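Local coordinates for DNA translocase coupling protein (Clostridium perfringens, PDB 6O1W) that probably binds ATP and DNA as an FtsK/SpoIIIE-type coupling protein in plasmid conjugation, the chain holding its P-loop ATPase part, at residues A[261-266]-A[270-275]; A[289-294]-A[311-316]. All blocks are in the same frame, centred on the assembly; numbering follows the deposited sequence.

Overall arrangement
Both contacts belong to the P-loop NTPase part of the chain and follow one another in sequence, contact 1 closing before contact 2 opens. Their centres lie about 16 Å apart. Helix 288-293 joins them: one flank packs on helix 247-266, where Ala264 CB is 3.8 Å from Asn293 CB and Ser261 OG is 3.5 Å from Gln289 CG, while Lys291 extends to the end of helix 305-312. Contact 1 is buried and away from the annotated sites. Contact 2 is nearer the nucleotide site, which is empty in this chain: the Val311 side chain is about 9 Å from that of Lys142, an ATP-binding residue. Its segment 311-316 includes Lys316, which touches a bound glucose.

Contact 1 (A[261-266]-A[270-275]); sequences STLARL and TGINLC
Three apolar side-chain pairs bring helix residues Leu263 and Ala264 against Ile272 and Leu274 of the strand. The two branches of Leu263 divide the work: CD2 meets Ile272 CG2 at 4.1 Å, and CD1 meets Leu274 CD2 at 4.3 Å. Leu263 and Ile272 cross at about a right angle, a tip methyl of the leucine meeting the beta-branch methyl of the isoleucine. In Ile272 this CG2 branch lies anti to the backbone N, with CG1 beside that N (chi1 -51°). The other methyl of Leu274, CD1, sits beside Ala264, 4.1 Å from its CB and equally near its backbone N; the small alanine lets the leucine approach the helix backbone.

No direct hydrogen bond joins the segments, but two residues bridge them: Ser267 OG bonds both Leu263 O and Ile272 O, and His131 bonds Leu274 N and, weakly, Ala264 O. Thr270 comes within 4.5 Å of Leu266 O through CG2, with OG1 about as near and hydrogen-bonded to Asn199.

The helix axis passes 8.9 Å from that of strand 272-275 and runs steeply across it, their directions 116° apart. Strand 229-233, helix 247-266 and the adjacent parallel strand 272-278 form a beta-alpha-beta crossover of the P-loop NTPase fold; helix 185-209 adds Leu195 and Asn199 against Leu263, and helix 288-293 borders Ala264 through Asn293.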
loop_
_atom_site.group_PDB
_atom_site.type_symbol
_atom_site.label_atom_id
_atom_site.label_comp_id
_atom_site.label_asym_id
_atom_site.label_seq_id
_atom_site.Cartn_x
_atom_site.Cartn_y
_atom_site.Cartn_z
ATOM N N SER A 261 11.367 -5.120 15.799
ATOM C CA SER A 261 10.187 -5.642 16.485
ATOM C C SER A 261 9.821 -4.787 17.667
ATOM O O SER A 261 8.661 -4.411 17.788
ATOM C CB SER A 261 10.423 -7.081 16.957
ATOM O OG SER A 261 10.502 -7.935 15.830
ATOM N N THR A 262 10.813 -4.465 18.529
ATOM C CA THR A 262 10.666 -3.606 19.720
ATOM C C THR A 262 10.215 -2.210 19.271
ATOM O O THR A 262 9.304 -1.626 19.876
ATOM C CB THR A 262 11.992 -3.561 20.501
ATOM O OG1 THR A 262 12.314 -4.886 20.896
ATOM C CG2 THR A 262 11.945 -2.645 21.736
ATOM N N LEU A 263 10.839 -1.688 18.201
ATOM C CA LEU A 263 10.471 -0.375 17.674
ATOM C C LEU A 263 9.027 -0.371 17.216
ATOM O O LEU A 263 8.269 0.479 17.658
ATOM C CB LEU A 263 11.351 0.003 16.488
ATOM C CG LEU A 263 12.412 1.057 16.655
ATOM C CD1 LEU A 263 12.978 1.414 15.279
ATOM C CD2 LEU A 263 11.880 2.306 17.373
ATOM N N ALA A 264 8.631 -1.344 16.376
ATOM C CA ALA A 264 7.277 -1.430 15.838
ATOM C C ALA A 264 6.190 -1.528 16.940
ATOM O O ALA A 264 5.165 -0.840 16.888
ATOM C CB ALA A 264 7.178 -2.603 14.875
ATOM N N ARG A 265 6.442 -2.343 17.936
ATOM C CA ARG A 265 5.514 -2.602 19.026
ATOM C C ARG A 265 5.390 -1.417 19.989
ATOM O O ARG A 265 4.277 -1.102 20.400
ATOM C CB ARG A 265 5.952 -3.910 19.758
ATOM C CG ARG A 265 5.199 -4.268 21.044
ATOM C CD ARG A 265 5.689 -5.591 21.627
ATOM N NE ARG A 265 7.131 -5.571 21.933
ATOM C CZ ARG A 265 7.652 -5.200 23.099
ATOM N NH1 ARG A 265 6.863 -4.850 24.107
ATOM N NH2 ARG A 265 8.966 -5.195 23.272
ATOM N N LEU A 266 6.508 -0.748 20.319
ATOM C CA LEU A 266 6.527 0.308 21.338
ATOM C C LEU A 266 6.565 1.768 20.880
ATOM O O LEU A 266 6.502 2.638 21.763
ATOM C CB LEU A 266 7.717 0.088 22.290
ATOM C CG LEU A 266 7.774 -1.225 23.104
ATOM C CD1 LEU A 266 9.039 -1.248 23.990
ATOM C CD2 LEU A 266 6.543 -1.369 24.003
ATOM N N THR A 270 5.685 7.822 20.523
ATOM C CA THR A 270 6.999 8.488 20.507
ATOM C C THR A 270 7.373 9.206 19.189
ATOM O O THR A 270 8.410 9.875 19.130
ATOM C CB THR A 270 8.071 7.487 20.899
ATOM O OG1 THR A 270 8.081 6.461 19.928
ATOM C CG2 THR A 270 7.853 6.882 22.302
ATOM N N GLY A 271 6.543 9.095 18.154
ATOM C CA GLY A 271 6.831 9.793 16.909
ATOM C C GLY A 271 8.018 9.219 16.155
ATOM O O GLY A 271 8.768 9.961 15.530
ATOM N N ILE A 272 8.200 7.900 16.199
ATOM C CA ILE A 272 9.192 7.191 15.400
ATOM C C ILE A 272 8.371 6.259 14.486
ATOM O O ILE A 272 7.740 5.306 14.972
ATOM C CB ILE A 272 10.270 6.444 16.223
ATOM C CG1 ILE A 272 10.929 7.372 17.291
ATOM C CG2 ILE A 272 11.302 5.775 15.284
ATOM C CD1 ILE A 272 12.007 6.801 18.130
ATOM N N ASN A 273 8.393 6.531 13.165
ATOM C CA ASN A 273 7.591 5.820 12.177
ATOM C C ASN A 273 8.379 4.995 11.168
ATOM O O ASN A 273 9.339 5.472 10.563
ATOM C CB ASN A 273 6.666 6.808 11.448
ATOM C CG ASN A 273 5.958 7.744 12.400
ATOM O OD1 ASN A 273 6.262 8.917 12.467
ATOM N ND2 ASN A 273 5.015 7.248 13.171
ATOM N N LEU A 274 7.959 3.740 10.998
ATOM C CA LEU A 274 8.574 2.807 10.040
ATOM C C LEU A 274 7.754 2.752 8.758
ATOM O O LEU A 274 6.543 2.531 8.839
ATOM C CB LEU A 274 8.683 1.395 10.651
ATOM C CG LEU A 274 9.643 1.261 11.820
ATOM C CD1 LEU A 274 9.391 -0.025 12.597
ATOM C CD2 LEU A 274 11.090 1.345 11.366
ATOM N N CYS A 275 8.397 2.982 7.603
ATOM C CA CYS A 275 7.797 2.899 6.263
ATOM C C CYS A 275 8.576 1.824 5.559
ATOM O O CYS A 275 9.747 2.031 5.199
ATOM C CB CYS A 275 7.860 4.228 5.508
ATOM S SG CYS A 275 6.826 5.535 6.218
#

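Contact 2 (A[289-294]-A[311-316]); sequences QIKNNV and VLSNTK
Lys291 and Val311 mark the nearest backbone approach, their CA atoms 8.0 Å apart, where the end of helix 305-312 faces helix 288-293. Segment 289-294 is helical as far as Asn293, and Val294 is the first residue to leave helical angles. On the other side the helix ends at Leu312. Ser313 follows with positive phi (58°), turning the chain out of the helix and into the loop that leads to Lys316.

The interface is small, with 103 Å² buried in all, and a single long side chain spans it. Lys291 sets out toward the other segment and then bends at chi3 (106°) and chi4, bringing its end over the helix terminus. Its CE lies 4.2 Å from Val311 O, and NZ is 4.0 Å from both CB and OG of Ser313. These are contacts of proximity, and no hydrogen bond is found between the segments. Ser313 OG instead donates to Leu312 O at 2.8 Å, coming nearly perpendicular to the C=O bond (97°) and tilted from the carbonyl plane; Lys330 NZ is a second donor to this oxygen. Farther along, Asn314 OD1 accepts from Lys316 N at 3.0 Å, an Asx turn that shapes the loop before Lys316 pairs with Asp37.

The contact thus joins the end of helix 288-293 to the C-terminal end of helix 305-312, with Val311 near the P-loop without touching it. Arg297 of the adjoining strand 296-299 donates through NH1 to Val311 O and lies close to Lys291 NZ, which would probably make a positive charge on the lysine somewhat less favourable, although Val311 O is also near its end. Cys299 of the same strand packs on Val311 and Leu312, and strand 326-331 sets Leu328 against Leu312.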
loop_
_atom_site.group_PDB
_atom_site.type_symbol
_atom_site.label_atom_id
_atom_site.label_comp_id
_atom_site.label_asym_id
_atom_site.label_seq_id
_atom_site.Cartn_x
_atom_site.Cartn_y
_atom_site.Cartn_z
ATOM N N GLN A 289 4.980 -10.917 13.895
ATOM C CA GLN A 289 5.341 -9.740 14.690
ATOM C C GLN A 289 5.166 -8.453 13.856
ATOM O O GLN A 289 4.604 -7.478 14.360
ATOM C CB GLN A 289 6.767 -9.858 15.241
ATOM C CG GLN A 289 7.142 -8.716 16.190
ATOM C CD GLN A 289 7.249 -9.120 17.647
ATOM O OE1 GLN A 289 7.714 -10.217 17.991
ATOM N NE2 GLN A 289 6.844 -8.217 18.542
ATOM N N ILE A 290 5.621 -8.467 12.582
ATOM C CA ILE A 290 5.462 -7.350 11.656
ATOM C C ILE A 290 3.951 -7.105 11.484
ATOM O O ILE A 290 3.498 -5.990 11.669
ATOM C CB ILE A 290 6.158 -7.645 10.283
ATOM C CG1 ILE A 290 7.710 -7.678 10.405
ATOM C CG2 ILE A 290 5.680 -6.694 9.158
ATOM C CD1 ILE A 290 8.458 -6.314 10.706
ATOM N N LYS A 291 3.182 -8.155 11.190
ATOM C CA LYS A 291 1.750 -8.034 10.999
ATOM C C LYS A 291 1.021 -7.513 12.220
ATOM O O LYS A 291 0.165 -6.653 12.071
ATOM C CB LYS A 291 1.131 -9.349 10.500
ATOM C CG LYS A 291 1.241 -9.549 8.988
ATOM C CD LYS A 291 0.537 -10.847 8.553
ATOM C CE LYS A 291 -0.788 -10.622 7.846
ATOM N NZ LYS A 291 -1.791 -9.892 8.673
ATOM N N ASN A 292 1.371 -7.989 13.425
ATOM C CA ASN A 292 0.700 -7.544 14.649
ATOM C C ASN A 292 1.018 -6.084 14.999
ATOM O O ASN A 292 0.229 -5.455 15.701
ATOM C CB ASN A 292 1.017 -8.479 15.840
ATOM C CG ASN A 292 0.641 -9.942 15.650
ATOM O OD1 ASN A 292 -0.274 -10.309 14.901
ATOM N ND2 ASN A 292 1.362 -10.828 16.316
ATOM N N ASN A 293 2.131 -5.522 14.483
ATOM C CA ASN A 293 2.498 -4.160 14.868
ATOM C C ASN A 293 2.540 -3.145 13.739
ATOM O O ASN A 293 2.778 -1.968 14.007
ATOM C CB ASN A 293 3.825 -4.162 15.627
ATOM C CG ASN A 293 3.819 -5.037 16.852
ATOM O OD1 ASN A 293 4.623 -5.951 16.988
ATOM N ND2 ASN A 293 2.908 -4.792 17.758
ATOM N N VAL A 294 2.348 -3.571 12.498
ATOM C CA VAL A 294 2.358 -2.648 11.347
ATOM C C VAL A 294 0.923 -2.564 10.841
ATOM O O VAL A 294 0.517 -3.444 10.113
ATOM C CB VAL A 294 3.384 -3.035 10.243
ATOM C CG1 VAL A 294 3.335 -2.031 9.075
ATOM C CG2 VAL A 294 4.793 -3.103 10.842
ATOM N N VAL A 311 0.304 -10.349 2.989
ATOM C CA VAL A 311 0.218 -8.893 3.164
ATOM C C VAL A 311 -1.061 -8.446 3.881
ATOM O O VAL A 311 -0.987 -7.697 4.854
ATOM C CB VAL A 311 0.385 -8.150 1.814
ATOM C CG1 VAL A 311 0.235 -6.632 1.971
ATOM C CG2 VAL A 311 1.718 -8.489 1.160
ATOM N N LEU A 312 -2.230 -8.884 3.368
ATOM C CA LEU A 312 -3.570 -8.432 3.747
ATOM C C LEU A 312 -4.417 -9.364 4.579
ATOM O O LEU A 312 -5.490 -8.941 5.041
ATOM C CB LEU A 312 -4.351 -8.169 2.429
ATOM C CG LEU A 312 -3.769 -7.134 1.472
ATOM C CD1 LEU A 312 -4.496 -7.173 0.143
ATOM C CD2 LEU A 312 -3.802 -5.705 2.073
ATOM N N SER A 313 -4.015 -10.649 4.677
ATOM C CA SER A 313 -4.766 -11.757 5.298
ATOM C C SER A 313 -6.163 -11.944 4.615
ATOM O O SER A 313 -7.145 -12.361 5.233
ATOM C CB SER A 313 -4.814 -11.680 6.824
ATOM O OG SER A 313 -5.515 -10.554 7.307
ATOM N N ASN A 314 -6.192 -11.682 3.296
ATOM C CA ASN A 314 -7.287 -11.938 2.343
ATOM C C ASN A 314 -6.624 -12.109 0.948
ATOM O O ASN A 314 -5.429 -11.840 0.817
ATOM C CB ASN A 314 -8.392 -10.865 2.376
ATOM C CG ASN A 314 -7.986 -9.501 1.896
ATOM O OD1 ASN A 314 -7.441 -9.337 0.811
ATOM N ND2 ASN A 314 -8.278 -8.475 2.681
ATOM N N THR A 315 -7.378 -12.536 -0.072
ATOM C CA THR A 315 -6.854 -12.816 -1.409
ATOM C C THR A 315 -7.190 -11.712 -2.432
ATOM O O THR A 315 -7.077 -11.958 -3.636
ATOM C CB THR A 315 -7.455 -14.160 -1.895
ATOM O OG1 THR A 315 -8.860 -13.967 -2.071
ATOM C CG2 THR A 315 -7.192 -15.334 -0.926
ATOM N N LYS A 316 -7.604 -10.520 -1.982
ATOM C CA LYS A 316 -8.064 -9.445 -2.878
ATOM C C LYS A 316 -7.011 -8.829 -3.807
ATOM O O LYS A 316 -7.408 -8.222 -4.803
ATOM C CB LYS A 316 -8.773 -8.330 -2.104
ATOM C CG LYS A 316 -9.973 -8.810 -1.296
ATOM C CD LYS A 316 -10.516 -7.650 -0.436
ATOM C CE LYS A 316 -11.425 -8.105 0.671
ATOM N NZ LYS A 316 -12.641 -8.761 0.134
#